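Long-range contacts in Crov588 (Cafeteriavirus, PDB 6NYR), which is of unknown function but folds as a circular leucine-rich repeat protein, built largely from tandem FNIP repeats: residues T210-G215 with T232-G237; N247-S252 with N269-S274; T276-G281 with N295-L300. One frame throughout, in Å; residues are numbered along the deposited sequence.

Contact 1 of 3, residues T210-G215 with T232-G237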
loop_
_atom_site.group_PDB
_atom_site.type_symbol
_atom_site.label_atom_id
_atom_site.label_comp_id
_atom_site.label_asym_id
_atom_site.label_seq_id
_atom_site.Cartn_x
_atom_site.Cartn_y
_atom_site.Cartn_z
ATOM N N THR A 210 -6.356 -23.791 16.152
ATOM C CA THR A 210 -6.108 -23.803 14.716
ATOM C C THR A 210 -4.891 -22.989 14.305
ATOM O O THR A 210 -4.247 -23.332 13.313
ATOM C CB THR A 210 -7.333 -23.275 13.952
ATOM O OG1 THR A 210 -7.637 -21.937 14.371
ATOM C CG2 THR A 210 -8.541 -24.174 14.196
ATOM N N HIS A 211 -4.561 -21.924 15.036
ATOM C CA HIS A 211 -3.478 -21.018 14.670
ATOM C C HIS A 211 -2.539 -20.880 15.860
ATOM O O HIS A 211 -2.966 -20.457 16.940
ATOM C CB HIS A 211 -4.008 -19.636 14.272
ATOM C CG HIS A 211 -4.713 -19.602 12.952
ATOM N ND1 HIS A 211 -5.872 -20.306 12.706
ATOM C CD2 HIS A 211 -4.432 -18.927 11.813
ATOM C CE1 HIS A 211 -6.270 -20.074 11.468
ATOM N NE2 HIS A 211 -5.414 -19.242 10.903
ATOM N N LEU A 212 -1.265 -21.214 15.663
ATOM C CA LEU A 212 -0.259 -21.124 16.715
ATOM C C LEU A 212 0.925 -20.333 16.183
ATOM O O LEU A 212 1.539 -20.724 15.183
ATOM C CB LEU A 212 0.188 -22.511 17.182
ATOM C CG LEU A 212 1.293 -22.545 18.238
ATOM C CD1 LEU A 212 0.873 -21.792 19.492
ATOM C CD2 LEU A 212 1.679 -23.982 18.580
ATOM N N THR A 213 1.247 -19.231 16.855
ATOM C CA THR A 213 2.343 -18.356 16.474
ATOM C C THR A 213 3.297 -18.207 17.649
ATOM O O THR A 213 2.870 -17.849 18.752
ATOM C CB THR A 213 1.829 -16.968 16.058
ATOM O OG1 THR A 213 0.928 -17.098 14.955
ATOM C CG2 THR A 213 2.982 -16.054 15.668
ATOM N N PHE A 214 4.578 -18.493 17.416
ATOM C CA PHE A 214 5.619 -18.247 18.403
ATOM C C PHE A 214 6.342 -16.943 18.088
ATOM O O PHE A 214 6.241 -16.388 16.988
ATOM C CB PHE A 214 6.635 -19.400 18.470
ATOM C CG PHE A 214 6.062 -20.675 18.994
ATOM C CD1 PHE A 214 5.768 -20.815 20.340
ATOM C CD2 PHE A 214 5.820 -21.739 18.144
ATOM C CE1 PHE A 214 5.228 -21.987 20.829
ATOM C CE2 PHE A 214 5.286 -22.920 18.625
ATOM C CZ PHE A 214 4.989 -23.044 19.970
ATOM N N GLY A 215 7.107 -16.476 19.068
ATOM C CA GLY A 215 7.837 -15.235 18.943
ATOM C C GLY A 215 9.344 -15.384 18.986
ATOM O O GLY A 215 9.884 -16.494 18.950
ATOM N N THR A 232 -4.080 -25.872 11.901
ATOM C CA THR A 232 -3.868 -25.657 10.479
ATOM C C THR A 232 -2.754 -24.664 10.174
ATOM O O THR A 232 -2.180 -24.725 9.083
ATOM C CB THR A 232 -5.160 -25.149 9.821
ATOM O OG1 THR A 232 -5.455 -23.826 10.292
ATOM C CG2 THR A 232 -6.318 -26.074 10.159
ATOM N N TYR A 233 -2.439 -23.764 11.103
ATOM C CA TYR A 233 -1.477 -22.691 10.898
ATOM C C TYR A 233 -0.438 -22.757 12.007
ATOM O O TYR A 233 -0.792 -22.778 13.192
ATOM C CB TYR A 233 -2.180 -21.324 10.891
ATOM C CG TYR A 233 -1.256 -20.147 10.660
ATOM C CD1 TYR A 233 -0.455 -19.660 11.683
ATOM C CD2 TYR A 233 -1.189 -19.515 9.423
ATOM C CE1 TYR A 233 0.391 -18.589 11.486
ATOM C CE2 TYR A 233 -0.346 -18.440 9.218
ATOM C CZ TYR A 233 0.443 -17.979 10.254
ATOM O OH TYR A 233 1.289 -16.908 10.065
ATOM N N LEU A 234 0.839 -22.809 11.622
ATOM C CA LEU A 234 1.944 -22.848 12.578
ATOM C C LEU A 234 3.049 -21.921 12.096
ATOM O O LEU A 234 3.601 -22.126 11.010
ATOM C CB LEU A 234 2.472 -24.278 12.749
ATOM C CG LEU A 234 3.636 -24.503 13.709
ATOM C CD1 LEU A 234 3.274 -24.055 15.112
ATOM C CD2 LEU A 234 4.053 -25.967 13.705
ATOM N N GLU A 235 3.374 -20.913 12.905
ATOM C CA GLU A 235 4.417 -19.944 12.583
ATOM C C GLU A 235 5.415 -19.877 13.729
ATOM O O GLU A 235 5.050 -19.500 14.848
ATOM C CB GLU A 235 3.823 -18.557 12.322
ATOM C CG GLU A 235 4.874 -17.464 12.155
ATOM C CD GLU A 235 4.269 -16.088 11.937
ATOM O OE1 GLU A 235 3.066 -16.012 11.619
ATOM O OE2 GLU A 235 5.002 -15.087 12.077
ATOM N N PHE A 236 6.669 -20.226 13.447
ATOM C CA PHE A 236 7.722 -20.130 14.444
ATOM C C PHE A 236 8.349 -18.737 14.444
ATOM O O PHE A 236 8.187 -17.948 13.512
ATOM C CB PHE A 236 8.820 -21.177 14.214
ATOM C CG PHE A 236 8.379 -22.579 14.485
ATOM C CD1 PHE A 236 8.164 -23.009 15.778
ATOM C CD2 PHE A 236 8.186 -23.473 13.445
ATOM C CE1 PHE A 236 7.748 -24.298 16.032
ATOM C CE2 PHE A 236 7.777 -24.765 13.691
ATOM C CZ PHE A 236 7.558 -25.177 14.987
ATOM N N GLY A 237 9.101 -18.451 15.508
ATOM C CA GLY A 237 9.756 -17.174 15.672
ATOM C C GLY A 237 11.221 -17.207 15.273
ATOM O O GLY A 237 11.739 -18.195 14.748
HETATM O O HOH W 1 10.810 -18.927 18.134
#
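Strands 211-213 and 233-235 run parallel, their axes 4.8 Å apart and only 1° from alignment, with His211, Leu212 and Thr213 facing Tyr233, Leu234 and Glu235. They are successive rungs of a leucine-rich repeat solenoid. Thr210 O receives two backbone donors: Thr232 N in the carbonyl plane, on a lone pair, and Tyr233 N almost straight ahead. The ladder continues from Leu212 N to Tyr233 O, Glu235 N to Leu212 O and Phe214 N to Glu235 O.

One side of the strands carries polar and aromatic groups. Tyr233 CB sits over one face of the His211 imidazole, 3.4 Å from CD2; the rings themselves are nearly parallel (14°) but too far offset to stack. With CG anti to the backbone N (chi1 -179°), the Tyr233 ring leans along its own strand, and OH reaches Glu235 OE1, in plane at the ring edge. Leucines suit the buried opposite side, where Leu212 CD2 meets Leu234 CD1 at 3.8 Å. Phe214 and Phe236 lie side by side, rim to rim, with CD2 of Phe214 3.6 Å from CD1 of Phe236. Glycine suits position 237, where a CB would collide with Gly215 O: Gly237 CA lies 3.4 Å from that oxygen, which also accepts a water at 2.7 Å.

Contact 2 of 3, residues N247-S252 with N269-S274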
loop_
_atom_site.group_PDB
_atom_site.type_symbol
_atom_site.label_atom_id
_atom_site.label_comp_id
_atom_site.label_asym_id
_atom_site.label_seq_id
_atom_site.Cartn_x
_atom_site.Cartn_y
_atom_site.Cartn_z
ATOM N N ASN A 247 5.813 -37.565 13.272
ATOM C CA ASN A 247 4.566 -37.608 14.029
ATOM C C ASN A 247 4.468 -36.517 15.093
ATOM O O ASN A 247 3.796 -36.702 16.111
ATOM C CB ASN A 247 4.363 -38.982 14.689
ATOM C CG ASN A 247 3.993 -40.066 13.693
ATOM O OD1 ASN A 247 4.828 -40.884 13.305
ATOM N ND2 ASN A 247 2.732 -40.080 13.277
ATOM N N VAL A 248 5.100 -35.365 14.889
ATOM C CA VAL A 248 4.939 -34.221 15.779
ATOM C C VAL A 248 4.099 -33.125 15.119
ATOM O O VAL A 248 3.329 -32.440 15.788
ATOM C CB VAL A 248 6.304 -33.676 16.256
ATOM C CG1 VAL A 248 7.384 -33.920 15.240
ATOM C CG2 VAL A 248 6.189 -32.187 16.571
ATOM N N LEU A 249 4.247 -32.936 13.812
ATOM C CA LEU A 249 3.365 -31.997 13.112
ATOM C C LEU A 249 2.035 -32.678 12.815
ATOM O O LEU A 249 2.025 -33.778 12.252
ATOM C CB LEU A 249 4.004 -31.512 11.815
ATOM C CG LEU A 249 5.332 -30.767 11.942
ATOM C CD1 LEU A 249 5.898 -30.425 10.573
ATOM C CD2 LEU A 249 5.153 -29.507 12.777
ATOM N N PRO A 250 0.903 -32.079 13.183
ATOM C CA PRO A 250 -0.381 -32.761 12.975
ATOM C C PRO A 250 -0.733 -32.862 11.498
ATOM O O PRO A 250 -0.270 -32.092 10.653
ATOM C CB PRO A 250 -1.386 -31.886 13.733
ATOM C CG PRO A 250 -0.772 -30.523 13.721
ATOM C CD PRO A 250 0.729 -30.734 13.769
ATOM N N ASN A 251 -1.582 -33.842 11.203
ATOM C CA ASN A 251 -1.994 -34.186 9.848
ATOM C C ASN A 251 -3.036 -33.240 9.276
ATOM O O ASN A 251 -3.571 -33.512 8.196
ATOM C CB ASN A 251 -2.517 -35.622 9.857
ATOM C CG ASN A 251 -1.399 -36.649 9.948
ATOM O OD1 ASN A 251 -0.341 -36.492 9.334
ATOM N ND2 ASN A 251 -1.615 -37.688 10.748
ATOM N N SER A 252 -3.322 -32.144 9.971
ATOM C CA SER A 252 -4.275 -31.136 9.524
ATOM C C SER A 252 -3.604 -29.841 9.082
ATOM O O SER A 252 -4.288 -28.932 8.599
ATOM C CB SER A 252 -5.271 -30.844 10.651
ATOM O OG SER A 252 -4.606 -30.782 11.904
ATOM N N ASN A 269 8.350 -38.283 6.298
ATOM C CA ASN A 269 7.247 -38.455 7.243
ATOM C C ASN A 269 7.285 -37.420 8.362
ATOM O O ASN A 269 6.774 -37.658 9.459
ATOM C CB ASN A 269 7.234 -39.867 7.842
ATOM C CG ASN A 269 6.823 -40.926 6.842
ATOM O OD1 ASN A 269 5.633 -41.134 6.602
ATOM N ND2 ASN A 269 7.803 -41.607 6.260
ATOM N N VAL A 270 7.881 -36.263 8.099
ATOM C CA VAL A 270 7.876 -35.152 9.047
ATOM C C VAL A 270 6.902 -34.060 8.624
ATOM O O VAL A 270 6.132 -33.555 9.439
ATOM C CB VAL A 270 9.306 -34.590 9.215
ATOM C CG1 VAL A 270 9.301 -33.375 10.130
ATOM C CG2 VAL A 270 10.245 -35.661 9.746
ATOM N N LEU A 271 6.919 -33.693 7.359
ATOM C CA LEU A 271 6.001 -32.700 6.820
ATOM C C LEU A 271 4.687 -33.370 6.446
ATOM O O LEU A 271 4.645 -34.181 5.518
ATOM C CB LEU A 271 6.617 -31.995 5.601
ATOM C CG LEU A 271 7.898 -31.214 5.872
ATOM C CD1 LEU A 271 8.470 -30.663 4.576
ATOM C CD2 LEU A 271 7.642 -30.099 6.867
ATOM N N PRO A 272 3.592 -33.066 7.141
ATOM C CA PRO A 272 2.324 -33.744 6.824
ATOM C C PRO A 272 1.872 -33.430 5.407
ATOM O O PRO A 272 2.050 -32.315 4.917
ATOM C CB PRO A 272 1.342 -33.190 7.862
ATOM C CG PRO A 272 1.913 -31.862 8.254
ATOM C CD PRO A 272 3.417 -32.015 8.167
ATOM N N ASN A 273 1.282 -34.430 4.749
ATOM C CA ASN A 273 0.869 -34.280 3.361
ATOM C C ASN A 273 -0.214 -33.227 3.170
ATOM O O ASN A 273 -0.493 -32.854 2.024
ATOM C CB ASN A 273 0.379 -35.628 2.826
ATOM C CG ASN A 273 1.516 -36.566 2.486
ATOM O OD1 ASN A 273 2.552 -36.137 1.976
ATOM N ND2 ASN A 273 1.333 -37.853 2.765
ATOM N N SER A 274 -0.820 -32.736 4.253
ATOM C CA SER A 274 -1.856 -31.719 4.146
ATOM C C SER A 274 -1.304 -30.331 3.844
ATOM O O SER A 274 -2.068 -29.456 3.416
ATOM C CB SER A 274 -2.660 -31.666 5.449
ATOM O OG SER A 274 -1.790 -31.686 6.576
#
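The planar amide of Asn251 brings OD1 to 4.0 Å from Pro272 CB, at one end of the puckered pyrrolidine ring. That ring fits against Leu249, Pro250 and Asn251 of the preceding turn. Its CG lies 3.3 Å from Pro250 O and its CB only slightly farther from the same oxygen, while CD touches Leu249 CB at 3.7 Å. A proline suits this place because its compact ring offers carbon to a neighbouring carbonyl and carries no N-H that would need a partner.

Leu249 crosses Pro272 at about a right angle. With CG beside its backbone N (chi1 -61°) and the chain extended beyond, CD1 reaches to 3.3 Å from Val270 O and 4.1 Å from Leu271 CD2. Neither segment forms regular secondary structure; both lie on the outer side of the leucine-rich repeat ring, and the same Asn-Val-Leu-Pro-Asn-Ser sequence recurs in each. Asn247 and Asn269 both take positive phi, a conformation asparagine tolerates better than most residues.

No hydrogen bond joins the two segments directly. Ser274 OG approaches Asn251 O to 3.0 Å, but its hydrogen bond goes to Leu253 O, just past the first segment. Ser252 OG repeats the theme one turn earlier, within hydrogen-bonding reach of both Asn229 O and Leu231 O, which must share its one proton.

Contact 3 of 3, residues T276-G281 with N295-L300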
loop_
_atom_site.group_PDB
_atom_site.type_symbol
_atom_site.label_atom_id
_atom_site.label_comp_id
_atom_site.label_asym_id
_atom_site.label_seq_id
_atom_site.Cartn_x
_atom_site.Cartn_y
_atom_site.Cartn_z
ATOM N N THR A 276 -0.122 -27.044 2.347
ATOM C CA THR A 276 -0.173 -26.356 1.064
ATOM C C THR A 276 0.844 -25.230 0.953
ATOM O O THR A 276 1.340 -24.965 -0.149
ATOM C CB THR A 276 -1.576 -25.787 0.821
ATOM O OG1 THR A 276 -1.987 -25.012 1.956
ATOM C CG2 THR A 276 -2.574 -26.913 0.581
ATOM N N HIS A 277 1.165 -24.562 2.060
ATOM C CA HIS A 277 2.092 -23.439 2.064
ATOM C C HIS A 277 3.243 -23.703 3.025
ATOM O O HIS A 277 3.019 -23.986 4.208
ATOM C CB HIS A 277 1.387 -22.138 2.464
ATOM C CG HIS A 277 0.355 -21.677 1.484
ATOM N ND1 HIS A 277 -0.760 -22.424 1.165
ATOM C CD2 HIS A 277 0.273 -20.545 0.746
ATOM C CE1 HIS A 277 -1.485 -21.771 0.276
ATOM N NE2 HIS A 277 -0.882 -20.629 0.005
ATOM N N ILE A 278 4.469 -23.608 2.517
ATOM C CA ILE A 278 5.674 -23.689 3.335
ATOM C C ILE A 278 6.530 -22.461 3.068
ATOM O O ILE A 278 6.827 -22.142 1.912
ATOM C CB ILE A 278 6.483 -24.971 3.050
ATOM C CG1 ILE A 278 5.699 -26.199 3.517
ATOM C CG2 ILE A 278 7.847 -24.914 3.727
ATOM C CD1 ILE A 278 6.334 -27.517 3.147
ATOM N N THR A 279 6.933 -21.781 4.135
ATOM C CA THR A 279 7.881 -20.679 4.062
ATOM C C THR A 279 9.051 -20.989 4.982
ATOM O O THR A 279 8.850 -21.359 6.144
ATOM C CB THR A 279 7.232 -19.353 4.459
ATOM O OG1 THR A 279 6.192 -19.031 3.524
ATOM C CG2 THR A 279 8.267 -18.229 4.473
ATOM N N PHE A 280 10.264 -20.865 4.459
ATOM C CA PHE A 280 11.473 -21.017 5.254
ATOM C C PHE A 280 11.987 -19.643 5.670
ATOM O O PHE A 280 11.700 -18.624 5.035
ATOM C CB PHE A 280 12.565 -21.769 4.481
ATOM C CG PHE A 280 12.316 -23.243 4.359
ATOM C CD1 PHE A 280 12.504 -24.084 5.444
ATOM C CD2 PHE A 280 11.905 -23.790 3.157
ATOM C CE1 PHE A 280 12.276 -25.442 5.335
ATOM C CE2 PHE A 280 11.678 -25.153 3.039
ATOM C CZ PHE A 280 11.865 -25.978 4.130
ATOM N N GLY A 281 12.767 -19.633 6.753
ATOM C CA GLY A 281 13.381 -18.420 7.240
ATOM C C GLY A 281 14.737 -18.185 6.603
ATOM O O GLY A 281 15.197 -18.933 5.743
ATOM N N ASN A 295 2.741 -33.832 -0.557
ATOM C CA ASN A 295 2.188 -33.979 -1.896
ATOM C C ASN A 295 1.053 -33.005 -2.184
ATOM O O ASN A 295 0.590 -32.941 -3.328
ATOM C CB ASN A 295 1.713 -35.423 -2.092
ATOM C CG ASN A 295 0.731 -35.868 -1.023
ATOM O OD1 ASN A 295 0.058 -35.046 -0.400
ATOM N ND2 ASN A 295 0.662 -37.175 -0.793
ATOM N N SER A 296 0.602 -32.248 -1.188
ATOM C CA SER A 296 -0.385 -31.199 -1.400
ATOM C C SER A 296 0.240 -29.829 -1.641
ATOM O O SER A 296 -0.478 -28.897 -2.019
ATOM C CB SER A 296 -1.322 -31.101 -0.187
ATOM O OG SER A 296 -1.916 -32.352 0.101
ATOM N N LEU A 297 1.549 -29.692 -1.438
ATOM C CA LEU A 297 2.202 -28.389 -1.450
ATOM C C LEU A 297 1.919 -27.630 -2.735
ATOM O O LEU A 297 2.168 -28.131 -3.835
ATOM C CB LEU A 297 3.709 -28.578 -1.267
ATOM C CG LEU A 297 4.529 -27.352 -0.881
ATOM C CD1 LEU A 297 4.127 -26.847 0.492
ATOM C CD2 LEU A 297 6.018 -27.696 -0.913
ATOM N N THR A 298 1.410 -26.408 -2.589
ATOM C CA THR A 298 1.218 -25.516 -3.722
ATOM C C THR A 298 2.147 -24.315 -3.702
ATOM O O THR A 298 2.496 -23.800 -4.766
ATOM C CB THR A 298 -0.229 -25.008 -3.770
ATOM O OG1 THR A 298 -0.528 -24.284 -2.573
ATOM C CG2 THR A 298 -1.196 -26.179 -3.917
ATOM N N HIS A 299 2.540 -23.847 -2.519
ATOM C CA HIS A 299 3.355 -22.648 -2.374
ATOM C C HIS A 299 4.589 -22.971 -1.551
ATOM O O HIS A 299 4.487 -23.540 -0.459
ATOM C CB HIS A 299 2.538 -21.522 -1.736
ATOM C CG HIS A 299 1.456 -20.994 -2.624
ATOM N ND1 HIS A 299 0.341 -21.732 -2.959
ATOM C CD2 HIS A 299 1.329 -19.807 -3.264
ATOM C CE1 HIS A 299 -0.432 -21.017 -3.758
ATOM N NE2 HIS A 299 0.143 -19.845 -3.958
ATOM N N LEU A 300 5.754 -22.623 -2.097
ATOM C CA LEU A 300 7.033 -22.900 -1.455
ATOM C C LEU A 300 7.924 -21.674 -1.556
ATOM O O LEU A 300 8.236 -21.222 -2.662
ATOM C CB LEU A 300 7.715 -24.108 -2.100
ATOM C CG LEU A 300 9.080 -24.478 -1.514
ATOM C CD1 LEU A 300 8.977 -24.717 -0.022
ATOM C CD2 LEU A 300 9.637 -25.705 -2.233
#
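Segments 276-281 and 295-300, their end-to-end directions 30° apart, pair in parallel, His277 beside His299 and Ile278 beside Leu300, with Thr276 O accepting from both Thr298 N at 2.8 Å and His299 N at 2.9 Å, and Ile278 N bonding to His299 O.

The two histidines form an offset stack, centroids 4.2 Å apart and planes within 5°. NE2 of His277 lies over the face of the His299 ring, toward its rim, whereas His299 CB lies over the His277 ring in a CH-pi contact. Both side chains keep CG beside the backbone N (chi1 -66° in His277, and nearly the same in His299), which turns the imidazoles the same way. Each ring is also steadied in its own plane: ND1 of His277 pairs with Thr276 OG1 and ND1 of His299 with Thr298 OG1, so threonine suits the position before each histidine. Flat imidazoles fit here because they can stack on one another while an edge nitrogen is hydrogen-bonded.

The buried side is aliphatic. Leu297 CD1 presses against Ile278 CG1 at 3.5 Å and reaches Thr276 O at 3.4 Å, crossing the isoleucine at about a right angle. Leu300 CD1 lies alongside Ile278 CG2, 3.9 Å away, and also meets Phe280 CE2. At the outer end, Thr276 CG2 sits near Ser296 O.

Tyr255 stacks on His277 and His321 on His299, which extends the aromatic column in both directions. That column of rings is a feature of this protein; what marks the leucine-rich repeat solenoid is one short parallel strand per repeat, with leucine and isoleucine side chains turned inward.

In the fold
Followed from the N terminus, the three contacts come in series, and none nests within or crosses another. Contact 1 closes a loop of 16 intervening residues, bringing one strand of the inner rim onto the next. The chain then leaves the rim for contact 2, where two outer turns meet across 16 intervening residues, three of them in strand 255-257. Contact 3 returns to the rim, closing a loop of 13 residues between its segments and joining strands 277-279 and 299-301. Leu234 of contact 1 touches Leu249 of contact 2, and Leu271 of contact 2 reaches Ile278 of contact 3. Leucine-rich interior packing thus ties the strand side of the ring to its outer turns.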